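Local coordinates for TATA-box-binding protein (Methanococcus jannaschii, PDB 2Z8U) that probably binds the TATA box of archaeal promoters as a general transcription factor, helping RNA polymerase to initiate nearby, at residues L145-V150 against R173-K177; D123-V128 against T181-V185; L37-E41 against L50-L54; I84-I88 against E100-I104; I15-V20 against C71-K77. All blocks are in the same frame, centred on the assembly; numbering follows the deposited sequence.

Contact 1: residues L145-V150 against R173-K177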
# COMPACT_ATOMS: atom_id res chain seq x y z
N LEU B 145 10.38 20.48 -1.33
CA LEU B 145 9.58 21.45 -2.10
C LEU B 145 9.10 20.85 -3.42
O LEU B 145 9.78 20.01 -4.01
CB LEU B 145 10.38 22.73 -2.39
CG LEU B 145 10.75 23.73 -1.28
CD1 LEU B 145 11.38 24.98 -1.91
CD2 LEU B 145 9.54 24.10 -0.44
N ASP B 146 7.93 21.28 -3.89
CA ASP B 146 7.40 20.78 -5.15
C ASP B 146 7.58 21.77 -6.31
O ASP B 146 7.41 21.40 -7.47
CB ASP B 146 5.92 20.37 -5.02
CG ASP B 146 5.71 19.23 -4.04
OD1 ASP B 146 6.66 18.44 -3.77
OD2 ASP B 146 4.58 19.12 -3.53
N ASP B 147 7.91 23.02 -5.99
CA ASP B 147 8.27 24.00 -7.00
C ASP B 147 9.25 25.05 -6.45
O ASP B 147 8.87 25.90 -5.65
CB ASP B 147 7.04 24.68 -7.60
CG ASP B 147 7.40 25.68 -8.68
OD1 ASP B 147 8.06 25.27 -9.66
OD2 ASP B 147 7.06 26.87 -8.53
N PRO B 148 10.54 24.98 -6.86
CA PRO B 148 11.07 23.93 -7.72
C PRO B 148 11.09 22.60 -6.98
O PRO B 148 10.98 22.57 -5.74
CB PRO B 148 12.49 24.41 -8.05
CG PRO B 148 12.85 25.31 -6.93
CD PRO B 148 11.57 25.96 -6.48
N LYS B 149 11.21 21.51 -7.72
CA LYS B 149 11.24 20.18 -7.13
C LYS B 149 12.61 19.95 -6.53
O LYS B 149 13.55 19.53 -7.22
CB LYS B 149 10.93 19.13 -8.20
CG LYS B 149 11.04 17.69 -7.73
CD LYS B 149 10.94 16.72 -8.91
CE LYS B 149 11.23 15.29 -8.45
NZ LYS B 149 11.34 14.37 -9.63
N VAL B 150 12.74 20.26 -5.24
CA VAL B 150 14.03 20.18 -4.54
C VAL B 150 13.88 19.55 -3.16
O VAL B 150 12.78 19.48 -2.62
CB VAL B 150 14.71 21.56 -4.41
CG1 VAL B 150 15.06 22.12 -5.81
CG2 VAL B 150 13.85 22.53 -3.64
N ARG B 173 14.99 30.76 -6.44
CA ARG B 173 13.55 30.60 -6.21
C ARG B 173 13.24 29.74 -4.99
O ARG B 173 12.29 30.00 -4.24
CB ARG B 173 12.89 29.97 -7.44
CG ARG B 173 13.03 30.77 -8.72
CD ARG B 173 12.33 30.07 -9.90
NE ARG B 173 11.02 29.55 -9.51
CZ ARG B 173 10.61 28.29 -9.69
NH1 ARG B 173 11.39 27.39 -10.28
NH2 ARG B 173 9.40 27.94 -9.28
N ALA B 174 14.04 28.68 -4.81
CA ALA B 174 13.98 27.83 -3.63
C ALA B 174 14.32 28.59 -2.35
O ALA B 174 13.60 28.50 -1.35
CB ALA B 174 14.92 26.64 -3.81
N LEU B 175 15.43 29.35 -2.38
CA LEU B 175 15.82 30.17 -1.23
C LEU B 175 14.73 31.15 -0.77
O LEU B 175 14.44 31.21 0.42
CB LEU B 175 17.16 30.89 -1.46
CG LEU B 175 17.70 31.74 -0.29
CD1 LEU B 175 18.06 30.82 0.88
CD2 LEU B 175 18.91 32.54 -0.75
N LYS B 176 14.12 31.88 -1.71
CA LYS B 176 13.02 32.81 -1.37
C LYS B 176 11.90 32.08 -0.60
O LYS B 176 11.41 32.57 0.41
CB LYS B 176 12.48 33.52 -2.62
CG LYS B 176 11.19 34.34 -2.41
CD LYS B 176 11.47 35.80 -2.07
CE LYS B 176 10.27 36.53 -1.42
NZ LYS B 176 8.95 36.27 -2.07
N LYS B 177 11.53 30.89 -1.08
CA LYS B 177 10.48 30.09 -0.44
C LYS B 177 10.85 29.59 0.94
O LYS B 177 10.04 29.66 1.86
CB LYS B 177 10.03 28.95 -1.35
CG LYS B 177 8.99 29.38 -2.36
CD LYS B 177 9.00 28.51 -3.60
CE LYS B 177 7.93 28.95 -4.59
NZ LYS B 177 6.61 28.32 -4.30
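Pro-148 and Ala-174 make the nearest backbone approach, CA to CA 6.4 Å, where the turn joining strands 141-146 and 149-154 comes up against helix 168-183. The turn is closed by paired backbone hydrogen bonds between Leu-145 and Val-150, and a cis peptide bond precedes Pro-148. Beneath the helix the packing is apolar. Ala-174 CB touches Pro-148 CG at 4.0 Å, and Val-150 CG2 and Leu-145 CD1 approach the same methyl, each at 4.3 Å. The outer part of the contact is charged. Arg-173 NH2 lies 2.7 Å from Asp-147 OD2 in a salt bridge and donates to Asp-147 OD1 at 3.0 Å, so one nitrogen is gripped by both carboxylate oxygens. The bond to OD1 is nearly straight (168°), leaving in the guanidinium plane but meeting OD1 from above the carboxylate plane; the two flat groups are turned 46° apart. A bend at chi3 (44°) brings the guanidinium back over the turn, where Pro-148 CD lies over one of its faces, nearer the edge than the centre. Arg-173 NH1 has a second acid partner in Asp-170, which should help to fix the rotation of the group. Lys-177, one helical turn on, lies along Asp-147 as well, with CD 3.3 Å from Asp-147 O; its ammonium is near the Asp-147 carboxylate without forming a salt bridge. At the outer side of the turn, Asp-146 pairs with Lys-149 of the second subunit. A long helix laid across a hairpin of the curved antiparallel sheet is the layout of the TBP saddle, here in its second repeat.

Contact 2: residues D123-V128 against T181-V185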
# COMPACT_ATOMS: atom_id res chain seq x y z
N ASP B 123 10.20 23.73 16.33
CA ASP B 123 9.13 24.63 15.88
C ASP B 123 8.75 24.40 14.43
O ASP B 123 7.57 24.29 14.10
CB ASP B 123 9.52 26.10 16.08
CG ASP B 123 9.37 26.57 17.51
OD1 ASP B 123 8.80 25.83 18.34
OD2 ASP B 123 9.82 27.71 17.80
N ILE B 124 9.76 24.34 13.56
CA ILE B 124 9.55 24.17 12.13
C ILE B 124 8.90 22.80 11.86
O ILE B 124 7.96 22.69 11.08
CB ILE B 124 10.88 24.38 11.32
CG1 ILE B 124 11.35 25.84 11.36
CG2 ILE B 124 10.72 23.96 9.84
CD1 ILE B 124 12.80 26.03 10.90
N ALA B 125 9.39 21.76 12.54
CA ALA B 125 8.90 20.40 12.33
C ALA B 125 7.40 20.27 12.63
O ALA B 125 6.70 19.42 12.06
CB ALA B 125 9.68 19.42 13.18
N LEU B 126 6.94 21.10 13.55
CA LEU B 126 5.53 21.10 13.95
C LEU B 126 4.68 21.99 13.03
O LEU B 126 3.59 21.60 12.64
CB LEU B 126 5.39 21.54 15.41
CG LEU B 126 4.00 21.55 16.09
CD1 LEU B 126 3.25 20.21 15.97
CD2 LEU B 126 4.16 21.97 17.53
N MET B 127 5.22 23.16 12.68
CA MET B 127 4.45 24.24 12.04
C MET B 127 4.46 24.23 10.51
O MET B 127 3.59 24.84 9.87
CB MET B 127 4.94 25.60 12.54
CG MET B 127 4.58 25.88 13.98
SD MET B 127 5.57 27.18 14.76
CE MET B 127 4.76 27.23 16.35
N VAL B 128 5.45 23.56 9.92
CA VAL B 128 5.62 23.55 8.47
C VAL B 128 5.37 22.13 7.95
O VAL B 128 5.98 21.17 8.41
CB VAL B 128 7.02 24.07 8.05
CG1 VAL B 128 7.14 24.15 6.54
CG2 VAL B 128 7.28 25.45 8.66
N THR B 181 9.10 30.82 4.48
CA THR B 181 8.52 29.81 5.36
C THR B 181 9.06 30.00 6.78
O THR B 181 8.28 30.09 7.72
CB THR B 181 8.80 28.39 4.82
OG1 THR B 181 8.16 28.25 3.54
CG2 THR B 181 8.25 27.34 5.75
N ILE B 182 10.38 30.08 6.92
CA ILE B 182 11.00 30.33 8.23
C ILE B 182 10.45 31.61 8.90
O ILE B 182 10.15 31.60 10.10
CB ILE B 182 12.56 30.32 8.15
CG1 ILE B 182 13.09 28.90 8.36
CG2 ILE B 182 13.19 31.25 9.18
CD1 ILE B 182 13.16 28.05 7.15
N LYS B 183 10.29 32.67 8.10
CA LYS B 183 9.71 33.95 8.55
C LYS B 183 8.41 33.77 9.30
O LYS B 183 8.17 34.43 10.31
CB LYS B 183 9.46 34.88 7.36
CG LYS B 183 10.65 35.71 6.91
CD LYS B 183 10.18 36.91 6.07
CE LYS B 183 11.35 37.72 5.50
NZ LYS B 183 12.25 36.87 4.66
N GLU B 184 7.56 32.87 8.81
CA GLU B 184 6.25 32.65 9.42
C GLU B 184 6.33 31.88 10.74
O GLU B 184 5.32 31.71 11.43
CB GLU B 184 5.32 31.96 8.42
CG GLU B 184 4.91 32.87 7.26
CD GLU B 184 4.61 32.11 5.99
OE1 GLU B 184 4.32 32.77 4.97
OE2 GLU B 184 4.67 30.86 6.00
N VAL B 185 7.53 31.43 11.09
CA VAL B 185 7.80 30.70 12.33
C VAL B 185 8.69 31.54 13.23
O VAL B 185 8.68 31.39 14.45
CB VAL B 185 8.48 29.33 12.04
CG1 VAL B 185 8.81 28.60 13.34
CG2 VAL B 185 7.60 28.47 11.15
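Val-128 sets both of its methyls against one methyl of Thr-181: CG1 is 3.5 Å from Thr-181 CG2, tighter than usual for carbons, and CG2 of the valine is 3.6 Å from that same atom. The contact joins the two helices of the second TBP repeat, at the C-terminal ends of helix 121-127 and helix 168-183, and contains no hydrogen bond from one segment to the other. Val-185, the last modelled residue, covers the next stretch with its two branches divided between partners. Its CG1 lies 3.8 Å from Asp-123 CB and 3.8 Å from Met-127 SD, while its CG2 turns to Val-128 CG2 at 3.9 Å. The extended chain of Met-127 crosses Val-185 at an angle, its sulfur doing the touching. Deeper in, Ile-124 and Ile-182 meet at an angle, CD1 of the first on CG1 of the second at 3.8 Å. The second shell holds these groups in place. Ile-124 rests on Leu-141 of the sheet and on Pro-119, and Ile-182 on Leu-115 and Ile-117. Met-127 also packs against Val-51 of the second subunit. Val-128, the first residue to leave helical geometry, has its carbonyl bound by Thr-131 OG1. With chi1 at -62°, Thr-181 sends its hydroxyl back beside its own backbone N and its methyl out to the valine. The methyl is thus given to the apolar seam, and the hydroxyl OG1 is hydrogen-bonded both to the carbonyl O of Lys-177, one turn earlier, and to Tyr-143 OH.

Contact 3: residues L37-E41 against L50-L54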
# COMPACT_ATOMS: atom_id res chain seq x y z
N LEU B 37 42.69 5.77 -20.57
CA LEU B 37 42.43 6.60 -19.40
C LEU B 37 43.15 6.07 -18.18
O LEU B 37 42.98 4.91 -17.81
CB LEU B 37 40.94 6.74 -19.11
CG LEU B 37 40.07 7.35 -20.19
CD1 LEU B 37 38.67 7.55 -19.64
CD2 LEU B 37 40.66 8.67 -20.70
N GLU B 38 43.94 6.92 -17.55
CA GLU B 38 44.51 6.60 -16.24
C GLU B 38 43.40 6.71 -15.19
O GLU B 38 42.49 7.53 -15.33
CB GLU B 38 45.66 7.55 -15.91
CG GLU B 38 46.92 7.35 -16.77
CD GLU B 38 47.71 6.09 -16.42
OE1 GLU B 38 47.90 5.81 -15.21
OE2 GLU B 38 48.16 5.39 -17.36
N ASN B 39 43.45 5.86 -14.17
CA ASN B 39 42.47 5.88 -13.08
C ASN B 39 41.12 5.30 -13.48
O ASN B 39 40.09 5.67 -12.89
CB ASN B 39 42.26 7.31 -12.56
CG ASN B 39 43.53 7.95 -12.02
OD1 ASN B 39 43.68 9.17 -12.04
ND2 ASN B 39 44.45 7.13 -11.52
N ALA B 40 41.11 4.43 -14.50
CA ALA B 40 39.86 3.89 -15.05
C ALA B 40 39.54 2.56 -14.40
O ALA B 40 40.41 1.68 -14.30
CB ALA B 40 39.94 3.72 -16.57
N GLU B 41 38.30 2.43 -13.94
CA GLU B 41 37.79 1.17 -13.40
C GLU B 41 36.74 0.63 -14.37
O GLU B 41 35.72 1.30 -14.63
CB GLU B 41 37.17 1.43 -12.03
CG GLU B 41 36.69 0.17 -11.30
CD GLU B 41 35.99 0.45 -9.96
OE1 GLU B 41 35.83 1.64 -9.59
OE2 GLU B 41 35.59 -0.52 -9.28
N LEU B 50 32.04 2.40 -17.45
CA LEU B 50 33.44 2.62 -17.08
C LEU B 50 33.54 3.85 -16.20
O LEU B 50 32.95 4.89 -16.51
CB LEU B 50 34.32 2.79 -18.33
CG LEU B 50 35.80 3.12 -18.13
CD1 LEU B 50 36.62 2.51 -19.25
CD2 LEU B 50 36.07 4.63 -18.00
N VAL B 51 34.33 3.75 -15.13
CA VAL B 51 34.52 4.86 -14.19
C VAL B 51 35.92 5.44 -14.30
O VAL B 51 36.89 4.70 -14.26
CB VAL B 51 34.26 4.42 -12.72
CG1 VAL B 51 34.47 5.59 -11.75
CG2 VAL B 51 32.86 3.85 -12.57
N CYS B 52 36.01 6.76 -14.48
CA CYS B 52 37.28 7.47 -14.50
C CYS B 52 37.27 8.56 -13.43
O CYS B 52 36.41 9.44 -13.44
CB CYS B 52 37.56 8.10 -15.87
SG CYS B 52 39.19 9.00 -15.89
N ARG B 53 38.22 8.50 -12.51
CA ARG B 53 38.30 9.45 -11.41
C ARG B 53 39.49 10.37 -11.57
O ARG B 53 40.64 9.94 -11.44
CB ARG B 53 38.35 8.73 -10.07
CG ARG B 53 36.98 8.42 -9.49
CD ARG B 53 37.09 7.70 -8.17
NE ARG B 53 36.79 6.28 -8.30
CZ ARG B 53 35.61 5.74 -8.01
NH1 ARG B 53 34.62 6.52 -7.55
NH2 ARG B 53 35.41 4.43 -8.17
N LEU B 54 39.21 11.63 -11.90
CA LEU B 54 40.24 12.64 -12.09
C LEU B 54 40.65 13.27 -10.78
O LEU B 54 39.83 13.48 -9.88
CB LEU B 54 39.79 13.71 -13.08
CG LEU B 54 39.62 13.22 -14.52
CD1 LEU B 54 39.02 14.28 -15.41
CD2 LEU B 54 40.97 12.76 -15.06
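Glu-41 and Val-51 bind each other through both backbone groups, as an antiparallel hydrogen-bonded pair. Glu-41 N donates to Val-51 O at 2.7 Å, and Val-51 N returns a bond to Glu-41 O at 2.9 Å. Val-51 O has a further, softer partner in the CA-H of Ala-40, whose CA is 3.2 Å away. One step along, Ala-40 and Cys-52 form a non-hydrogen-bonded pair, and beyond it Arg-53 N reaches Asn-39 O in a weak bond of 3.4 Å. Strand 40-41 is outermost in the chain's sheet, and with strand 50-54 it makes a beta hairpin whose intervening loop corresponds to a stirrup of the TBP saddle. On the other edge of strand 50-54, Leu-50 and Cys-52 use their backbones to bind Ile-63 and Leu-61 of strand 59-63. The side chains of Glu-41 and Arg-53 run side by side, pointing the same way, and end in a salt bridge with OE1 3.2 Å from NH2; the hydrogen bond within it is weak and bent (124°). Val-51 CG1 sits over the centre of one guanidinium face, while Arg-53 NH1 has a second acid in Asp-123 of the second subunit. On the face carrying Ala-40 and Cys-52 the partners are apolar: Leu-37 CD1 meets Cys-52 CB at 4.0 Å, and Leu-50 CD2 stands 4.2 Å from Ala-40 CB.

Contact 4: residues I84-I88 against E100-I104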
# COMPACT_ATOMS: atom_id res chain seq x y z
N ILE B 84 35.41 17.06 -19.14
CA ILE B 84 34.87 16.16 -20.17
C ILE B 84 35.63 16.35 -21.49
O ILE B 84 36.06 15.38 -22.11
CB ILE B 84 33.33 16.30 -20.36
CG1 ILE B 84 32.61 15.74 -19.13
CG2 ILE B 84 32.85 15.54 -21.65
CD1 ILE B 84 31.10 16.21 -18.95
N LYS B 85 35.86 17.60 -21.90
CA LYS B 85 36.58 17.82 -23.15
C LYS B 85 38.05 17.29 -23.13
O LYS B 85 38.59 16.92 -24.16
CB LYS B 85 36.45 19.26 -23.63
CG LYS B 85 35.09 19.52 -24.32
CD LYS B 85 34.68 20.98 -24.34
CE LYS B 85 33.48 21.22 -25.33
NZ LYS B 85 32.09 20.61 -24.98
N LYS B 86 38.67 17.27 -21.96
CA LYS B 86 40.02 16.74 -21.80
C LYS B 86 40.04 15.24 -22.05
O LYS B 86 40.93 14.70 -22.75
CB LYS B 86 40.52 17.03 -20.38
CG LYS B 86 41.04 18.45 -20.21
CD LYS B 86 41.57 18.72 -18.80
CE LYS B 86 41.85 20.22 -18.61
NZ LYS B 86 42.34 20.49 -17.23
N ILE B 87 39.04 14.57 -21.47
CA ILE B 87 38.84 13.12 -21.71
C ILE B 87 38.54 12.84 -23.19
O ILE B 87 39.12 11.90 -23.76
CB ILE B 87 37.73 12.57 -20.78
CG1 ILE B 87 38.13 12.78 -19.29
CG2 ILE B 87 37.37 11.11 -21.11
CD1 ILE B 87 39.24 11.89 -18.77
N ILE B 88 37.63 13.63 -23.78
CA ILE B 88 37.30 13.53 -25.22
C ILE B 88 38.57 13.62 -26.11
O ILE B 88 38.78 12.81 -27.02
CB ILE B 88 36.22 14.60 -25.62
CG1 ILE B 88 34.87 14.22 -25.01
CG2 ILE B 88 36.14 14.80 -27.17
CD1 ILE B 88 33.75 15.21 -25.26
N GLU B 100 33.17 15.93 -30.57
CA GLU B 100 34.08 16.91 -29.95
C GLU B 100 33.40 18.10 -29.30
O GLU B 100 34.02 18.79 -28.47
CB GLU B 100 35.08 17.43 -30.98
CG GLU B 100 36.19 16.44 -31.28
CD GLU B 100 37.31 17.10 -32.02
OE1 GLU B 100 38.02 17.93 -31.40
OE2 GLU B 100 37.46 16.81 -33.22
N ASN B 101 32.15 18.35 -29.70
CA ASN B 101 31.39 19.47 -29.20
C ASN B 101 30.09 19.11 -28.47
O ASN B 101 29.02 19.66 -28.84
CB ASN B 101 31.07 20.44 -30.34
CG ASN B 101 30.31 19.77 -31.51
OD1 ASN B 101 30.38 18.54 -31.70
ND2 ASN B 101 29.59 20.59 -32.29
N PRO B 102 30.16 18.28 -27.40
CA PRO B 102 28.91 17.82 -26.80
C PRO B 102 28.27 18.90 -25.94
O PRO B 102 28.98 19.73 -25.36
CB PRO B 102 29.35 16.62 -25.95
CG PRO B 102 30.73 16.96 -25.51
CD PRO B 102 31.34 17.74 -26.67
N GLU B 103 26.94 18.91 -25.86
CA GLU B 103 26.26 19.83 -24.96
C GLU B 103 26.17 19.23 -23.55
O GLU B 103 25.73 18.09 -23.37
CB GLU B 103 24.88 20.20 -25.52
CG GLU B 103 24.07 21.02 -24.57
CD GLU B 103 22.73 21.38 -25.12
OE1 GLU B 103 22.38 20.89 -26.21
OE2 GLU B 103 22.01 22.14 -24.43
N ILE B 104 26.67 19.97 -22.56
CA ILE B 104 26.68 19.50 -21.19
C ILE B 104 25.37 19.92 -20.49
O ILE B 104 25.06 21.12 -20.46
CB ILE B 104 27.90 20.07 -20.44
CG1 ILE B 104 29.21 19.79 -21.21
CG2 ILE B 104 27.92 19.60 -18.98
CD1 ILE B 104 29.49 18.36 -21.58
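Ile-88 points its CD1 methyl straight at the ring of Pro-102, striking CG at 3.5 Å, closer than carbons usually pack, with the ring's CD next nearest at 3.8 Å. One turn earlier on helix 77-94, Ile-84 reaches out in the same manner and meets Ile-104 tip to tip, CD1 to CD1 at 3.8 Å. Both helix isoleucines have CG1 anti to the carbonyl carbon (chi1 -70° and -71°) and an extended outer bond, which carries each CD1 well clear of the helix. The second branch of Ile-88, CG2, lies 4.1 Å from Glu-100 CA. Lys-85 takes a different course: its chain slides past the proline ring in the opposite direction and bends at chi4, leaving NZ 3.4 Å from Pro-102 CD, while its charge is paired with Glu-81 in a salt bridge. Were Pro-102 an alanine, the tip of Ile-88 would probably face a gap, and the lysine chain would lack the ring it slides along. Segment 100-104 belongs to the linker between the two repeats of the protein, just before strand 105-114, so the contact fastens that crossing to the long helix of the first repeat. Pro-102 and Ile-104 also touch Thr-22, and Glu-103 O accepts a bond from its hydroxyl. The Glu-100 carboxylate pairs with Lys-92. With the lysine and glutamate charges matched by other residues, the hold on the linker comes largely from shape and buried hydrocarbon.

Contact 5: residues I15-V20 against C71-K77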
# COMPACT_ATOMS: atom_id res chain seq x y z
N ILE B 15 26.66 27.77 -5.31
CA ILE B 15 26.63 26.44 -5.89
C ILE B 15 27.92 25.75 -5.46
O ILE B 15 29.02 26.32 -5.58
CB ILE B 15 26.51 26.49 -7.43
CG1 ILE B 15 25.26 27.30 -7.84
CG2 ILE B 15 26.56 25.07 -8.05
CD1 ILE B 15 23.96 26.73 -7.35
N VAL B 16 27.78 24.57 -4.88
CA VAL B 16 28.93 23.89 -4.32
C VAL B 16 29.34 22.75 -5.23
O VAL B 16 30.53 22.49 -5.42
CB VAL B 16 28.69 23.44 -2.85
CG1 VAL B 16 29.77 22.46 -2.41
CG2 VAL B 16 28.70 24.66 -1.92
N ASN B 17 28.36 22.09 -5.84
CA ASN B 17 28.67 21.10 -6.83
C ASN B 17 27.60 20.97 -7.89
O ASN B 17 26.48 21.43 -7.71
CB ASN B 17 29.07 19.74 -6.18
CG ASN B 17 27.89 18.78 -5.94
OD1 ASN B 17 27.76 18.22 -4.86
ND2 ASN B 17 27.08 18.53 -6.96
N VAL B 18 27.95 20.36 -9.02
CA VAL B 18 26.94 20.06 -10.04
C VAL B 18 27.10 18.61 -10.47
O VAL B 18 28.19 18.05 -10.31
CB VAL B 18 27.05 20.99 -11.26
CG1 VAL B 18 26.91 22.46 -10.88
CG2 VAL B 18 28.37 20.77 -12.05
N VAL B 19 26.02 17.99 -10.94
CA VAL B 19 26.08 16.70 -11.63
C VAL B 19 25.64 17.00 -13.06
O VAL B 19 24.62 17.66 -13.25
CB VAL B 19 25.17 15.64 -10.94
CG1 VAL B 19 25.13 14.31 -11.75
CG2 VAL B 19 25.61 15.40 -9.49
N VAL B 20 26.41 16.59 -14.05
CA VAL B 20 26.06 16.84 -15.44
C VAL B 20 26.01 15.54 -16.24
O VAL B 20 26.65 14.54 -15.85
CB VAL B 20 27.04 17.82 -16.13
CG1 VAL B 20 27.11 19.17 -15.37
CG2 VAL B 20 28.45 17.20 -16.29
N CYS B 71 28.78 12.86 -14.84
CA CYS B 71 29.97 13.45 -14.25
C CYS B 71 29.61 14.17 -12.96
O CYS B 71 28.69 14.99 -12.94
CB CYS B 71 30.66 14.40 -15.25
SG CYS B 71 31.97 15.45 -14.56
N THR B 72 30.35 13.84 -11.91
CA THR B 72 30.13 14.35 -10.56
C THR B 72 31.40 15.02 -10.07
O THR B 72 32.49 14.75 -10.58
CB THR B 72 29.73 13.17 -9.62
OG1 THR B 72 29.32 13.68 -8.35
CG2 THR B 72 30.88 12.22 -9.43
N GLY B 73 31.27 15.91 -9.09
CA GLY B 73 32.42 16.47 -8.40
C GLY B 73 32.77 17.89 -8.78
O GLY B 73 33.41 18.61 -8.00
N ALA B 74 32.37 18.30 -9.99
CA ALA B 74 32.68 19.65 -10.48
C ALA B 74 31.94 20.72 -9.66
O ALA B 74 30.84 20.49 -9.17
CB ALA B 74 32.34 19.77 -11.94
N LYS B 75 32.56 21.89 -9.55
CA LYS B 75 32.02 23.02 -8.81
C LYS B 75 30.96 23.74 -9.66
O LYS B 75 30.09 24.42 -9.12
CB LYS B 75 33.12 24.01 -8.40
CG LYS B 75 34.18 23.49 -7.42
CD LYS B 75 35.08 24.65 -6.92
CE LYS B 75 36.27 24.15 -6.12
NZ LYS B 75 36.95 25.24 -5.34
N SER B 76 31.06 23.58 -10.98
CA SER B 76 30.20 24.27 -11.95
C SER B 76 30.07 23.43 -13.22
O SER B 76 30.90 22.55 -13.49
CB SER B 76 30.82 25.63 -12.34
OG SER B 76 32.00 25.42 -13.10
N LYS B 77 29.03 23.73 -14.01
CA LYS B 77 28.86 23.15 -15.34
C LYS B 77 30.09 23.34 -16.21
O LYS B 77 30.49 22.43 -16.91
CB LYS B 77 27.63 23.75 -16.05
CG LYS B 77 27.35 23.16 -17.43
CD LYS B 77 26.26 23.95 -18.11
CE LYS B 77 26.36 23.89 -19.62
NZ LYS B 77 25.38 24.83 -20.23
O HOH W 1 30.38 17.39 -11.99
O HOH W 2 28.92 16.23 -7.89
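The carbonyl oxygen of Val-18 is gripped by two waters that bridge the strand and the turn after Cys-71. Water 1 donates to Val-18 O at 2.8 Å and also to the carbonyl of Cys-71, and accepts from Ala-74 N. Water 2 donates to Val-18 O at 3.1 Å, accepts from Gly-73 N at 2.7 Å and is hydrogen-bonded to Thr-72 OG1 at 2.6 Å. On one side of the waters Val-20 and Cys-71 form an antiparallel hydrogen-bonded pair; on the other, Val-18 N donates to Ala-74 O at 2.9 Å. Gly-73 has a positive phi (105°), at which a beta carbon would press on the preceding carbonyl. Val-20 CG2 packs on Cys-71 CB at 3.7 Å. CG1 of Val-18 is anti to the carbonyl carbon (chi1 -58°) and lies beside Ser-76 CA, which turns CG2 onto the peptide that starts the helix, 3.4 Å from Ser-76 C. With only a beta carbon at Val-18, as in alanine, a gap is likely to open under the first turn of that helix. Ser-76 is the N-cap, its OG bound to Glu-79 N. On its other edge strand 14-23 pairs with strand 105-114 of the second repeat, where Val-16 and Asn-17 form a classic beta bulge against Val-110; helix 77-94 covers Val-20 through Ala-80 and Ile-84, and strand 59-63 borders Thr-72 at Ala-60.

How the contacts relate
From the N terminus, strand 14-23 opens a loop that contact 5 closes at residues 71-77; contact 3, the short hairpin 40-54, is nested inside it. Contact 4 follows in series, tying helix 77-94 to the linker that leads into the second repeat. It touches both earlier contacts: Ile-87 packs on Leu-37 and Cys-52 of contact 3, and Ile-84 and Ile-104 on Val-20 of contact 5. Contact 2 then closes a long loop between helix 121-127 and the end of the modelled chain, with contact 1 nested within it on the same helix 168-183. No loops cross, and contacts 2 and 3 lie toward opposite ends of the saddle, centres 45 Å apart.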